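Local coordinates for protein Lmaj004091aaa (Leishmania major, PDB 1XTP) that probably methylates the N-terminal amino group of proteins that begin with an X-Pro-Lys sequence, using S-adenosyl-L-methionine as the methyl donor, at residues A[189-200]-A[246-254]. Residues are numbered along the deposited sequence; the frame is centred on the assembly and turned at random.
Sequences PNGYIFFKENCS and FPLKMYALK
Lys254, the C-terminal residue, lays its side chain across the ring of Tyr192. From CB the chain runs to Lys254 CG, 3.7 Å from Tyr192 CD2, and then to CD, beside Tyr192 CE2. Lys254 CE comes over one face of the ring, displaced toward its rim and 3.4 Å from Tyr192 CZ, a CH-pi contact. A bend at the last torsion (chi4 -90°) then brings Lys254 NZ to Gly191 O, a 2.9 Å hydrogen bond, while the ammonium still makes a cation-pi contact with the same ring face. Tyr192 OH is hydrogen-bonded to Pro90 O. Strands 191-198 and 248-253 run antiparallel, joined by paired backbone bonds at Ile193–Leu253, Phe195–Tyr251 and Glu197–Lys249. They belong to the Rossmann-like methyltransferase sheet, in which 248-253 is the reversed strand inserted between 191-198 and 232-237. On the face covered by helix 75-87, Lys196 and Met250, a selenomethionine, lie alongside each other, with Lys196 CD tight against Met250 CG at 3.4 Å; Met250 SE sits at the edge of the Phe194 ring. Lys196 NZ ends in a salt bridge to Asp78. Toward helix 218-228, the Phe195 and Tyr251 rings meet rim to rim, their planes only 18° apart, and Tyr251 OH is hydrogen-bonded to Asp218 OD1.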
# COMPACT_ATOMS: atom_id res chain seq x y z
N PRO A 189 -18.33 10.74 1.97
CA PRO A 189 -17.90 11.95 2.68
C PRO A 189 -17.21 11.71 4.04
O PRO A 189 -16.39 12.53 4.46
CB PRO A 189 -19.21 12.75 2.85
CG PRO A 189 -20.09 12.23 1.71
CD PRO A 189 -19.77 10.77 1.65
N ASN A 190 -17.52 10.60 4.71
CA ASN A 190 -16.86 10.23 5.96
C ASN A 190 -15.76 9.19 5.75
O ASN A 190 -15.39 8.45 6.67
CB ASN A 190 -17.89 9.72 6.96
CG ASN A 190 -18.96 10.75 7.25
OD1 ASN A 190 -18.74 11.95 7.06
ND2 ASN A 190 -20.13 10.29 7.70
N GLY A 191 -15.24 9.12 4.54
CA GLY A 191 -14.26 8.10 4.24
C GLY A 191 -12.83 8.61 4.30
O GLY A 191 -12.56 9.79 4.14
N TYR A 192 -11.90 7.69 4.53
CA TYR A 192 -10.48 7.98 4.47
C TYR A 192 -9.77 6.85 3.72
O TYR A 192 -10.21 5.69 3.77
CB TYR A 192 -9.89 8.03 5.87
CG TYR A 192 -10.30 9.17 6.76
CD1 TYR A 192 -11.44 9.09 7.56
CD2 TYR A 192 -9.51 10.29 6.89
CE1 TYR A 192 -11.80 10.13 8.41
CE2 TYR A 192 -9.86 11.34 7.76
CZ TYR A 192 -10.99 11.24 8.51
OH TYR A 192 -11.33 12.26 9.38
N ILE A 193 -8.69 7.20 3.03
CA ILE A 193 -7.69 6.19 2.65
C ILE A 193 -6.80 5.96 3.85
O ILE A 193 -6.20 6.89 4.37
CB ILE A 193 -6.79 6.63 1.48
CG1 ILE A 193 -7.61 6.81 0.20
CG2 ILE A 193 -5.75 5.58 1.19
CD1 ILE A 193 -6.96 7.72 -0.80
N PHE A 194 -6.70 4.71 4.30
CA PHE A 194 -5.70 4.35 5.29
C PHE A 194 -4.47 3.75 4.57
O PHE A 194 -4.50 2.62 4.10
CB PHE A 194 -6.28 3.37 6.28
CG PHE A 194 -5.30 2.88 7.30
CD1 PHE A 194 -4.88 3.70 8.34
CD2 PHE A 194 -4.82 1.57 7.25
CE1 PHE A 194 -4.00 3.22 9.31
CE2 PHE A 194 -3.94 1.10 8.21
CZ PHE A 194 -3.53 1.93 9.24
N PHE A 195 -3.39 4.53 4.52
CA PHE A 195 -2.16 4.13 3.82
C PHE A 195 -1.07 3.83 4.84
O PHE A 195 -0.67 4.71 5.59
CB PHE A 195 -1.74 5.24 2.86
CG PHE A 195 -0.43 4.98 2.15
CD1 PHE A 195 -0.14 3.73 1.61
CD2 PHE A 195 0.50 6.01 1.99
CE1 PHE A 195 1.06 3.51 0.94
CE2 PHE A 195 1.69 5.81 1.33
CZ PHE A 195 1.97 4.56 0.78
N LYS A 196 -0.63 2.57 4.89
CA LYS A 196 0.39 2.13 5.83
C LYS A 196 1.53 1.47 5.07
O LYS A 196 1.32 0.49 4.37
CB LYS A 196 -0.18 1.14 6.85
CG LYS A 196 0.69 0.96 8.11
CD LYS A 196 -0.13 0.36 9.25
CE LYS A 196 0.65 0.26 10.56
NZ LYS A 196 -0.10 -0.50 11.59
N GLU A 197 2.74 1.98 5.25
CA GLU A 197 3.86 1.56 4.43
C GLU A 197 5.20 1.82 5.09
O GLU A 197 5.33 2.72 5.94
CB GLU A 197 3.82 2.31 3.09
CG GLU A 197 4.64 1.64 2.01
CD GLU A 197 4.40 0.14 1.96
OE1 GLU A 197 3.33 -0.28 1.44
OE2 GLU A 197 5.28 -0.61 2.45
N ASN A 198 6.20 1.04 4.67
CA ASN A 198 7.58 1.27 4.98
C ASN A 198 8.04 2.62 4.40
O ASN A 198 7.67 2.99 3.29
CB ASN A 198 8.46 0.13 4.47
CG ASN A 198 8.22 -1.19 5.21
OD1 ASN A 198 7.53 -1.25 6.22
ND2 ASN A 198 8.83 -2.26 4.70
N CYS A 199 8.86 3.32 5.17
CA CYS A 199 9.29 4.67 4.88
C CYS A 199 10.82 4.72 4.96
O CYS A 199 11.39 4.29 5.96
CB CYS A 199 8.68 5.56 5.95
SG CYS A 199 8.23 7.14 5.40
N SER A 200 11.49 5.22 3.92
CA SER A 200 12.95 5.37 3.94
C SER A 200 13.37 6.28 5.09
O SER A 200 12.73 7.32 5.32
CB SER A 200 13.48 5.92 2.61
OG SER A 200 13.37 4.97 1.56
N PHE A 246 12.56 -1.12 8.53
CA PHE A 246 12.15 0.21 8.06
C PHE A 246 11.04 0.73 8.96
O PHE A 246 10.13 -0.02 9.31
CB PHE A 246 11.57 0.14 6.65
CG PHE A 246 12.58 0.15 5.56
CD1 PHE A 246 13.09 1.35 5.10
CD2 PHE A 246 12.99 -1.04 4.96
CE1 PHE A 246 14.01 1.36 4.07
CE2 PHE A 246 13.91 -1.04 3.92
CZ PHE A 246 14.42 0.17 3.47
N PRO A 247 11.09 2.01 9.33
CA PRO A 247 9.93 2.58 10.00
C PRO A 247 8.64 2.36 9.19
O PRO A 247 8.65 2.35 7.95
CB PRO A 247 10.28 4.07 10.07
CG PRO A 247 11.78 4.09 10.09
CD PRO A 247 12.19 2.98 9.20
N LEU A 248 7.54 2.21 9.91
CA LEU A 248 6.25 1.98 9.30
C LEU A 248 5.35 3.18 9.59
O LEU A 248 4.98 3.41 10.74
CB LEU A 248 5.68 0.69 9.88
CG LEU A 248 4.38 0.13 9.35
CD1 LEU A 248 4.51 -0.20 7.89
CD2 LEU A 248 4.05 -1.11 10.17
N LYS A 249 5.00 3.94 8.56
CA LYS A 249 4.17 5.12 8.73
C LYS A 249 2.71 4.92 8.24
O LYS A 249 2.44 4.33 7.19
CB LYS A 249 4.79 6.34 8.03
CG LYS A 249 4.47 7.65 8.73
CD LYS A 249 5.18 8.87 8.14
CE LYS A 249 4.61 10.17 8.71
NZ LYS A 249 4.85 11.35 7.82
N MSE A 250 1.79 5.44 9.02
CA MSE A 250 0.39 5.49 8.64
C MSE A 250 -0.01 6.90 8.25
O MSE A 250 0.38 7.86 8.91
CB MSE A 250 -0.46 5.07 9.84
CG MSE A 250 -0.32 3.62 10.18
SE MSE A 250 -1.04 3.22 11.94
CE MSE A 250 0.54 3.71 13.01
N TYR A 251 -0.79 7.01 7.19
CA TYR A 251 -1.40 8.25 6.75
C TYR A 251 -2.91 8.07 6.59
O TYR A 251 -3.36 7.08 6.01
CB TYR A 251 -0.88 8.65 5.37
CG TYR A 251 0.62 8.77 5.23
CD1 TYR A 251 1.38 7.68 4.83
CD2 TYR A 251 1.26 9.99 5.44
CE1 TYR A 251 2.75 7.78 4.68
CE2 TYR A 251 2.65 10.11 5.27
CZ TYR A 251 3.37 9.00 4.89
OH TYR A 251 4.72 9.07 4.72
N ALA A 252 -3.67 9.02 7.11
CA ALA A 252 -5.11 9.11 6.81
C ALA A 252 -5.30 10.21 5.79
O ALA A 252 -4.95 11.35 6.06
CB ALA A 252 -5.89 9.41 8.03
N LEU A 253 -5.85 9.86 4.62
CA LEU A 253 -5.92 10.78 3.49
C LEU A 253 -7.38 10.97 3.05
O LEU A 253 -8.18 10.05 3.12
CB LEU A 253 -5.09 10.25 2.30
CG LEU A 253 -3.65 9.76 2.59
CD1 LEU A 253 -3.14 8.84 1.50
CD2 LEU A 253 -2.71 10.94 2.75
N LYS A 254 -7.70 12.19 2.61
CA LYS A 254 -9.03 12.52 2.08
C LYS A 254 -8.91 13.28 0.77
O LYS A 254 -7.87 13.86 0.48
CB LYS A 254 -9.79 13.38 3.08
CG LYS A 254 -10.49 12.57 4.14
CD LYS A 254 -11.42 13.43 4.98
CE LYS A 254 -12.40 12.57 5.75
NZ LYS A 254 -13.66 12.28 5.01
OXT LYS A 254 -9.85 13.34 -0.03
O HOH W 1 9.19 -2.36 8.14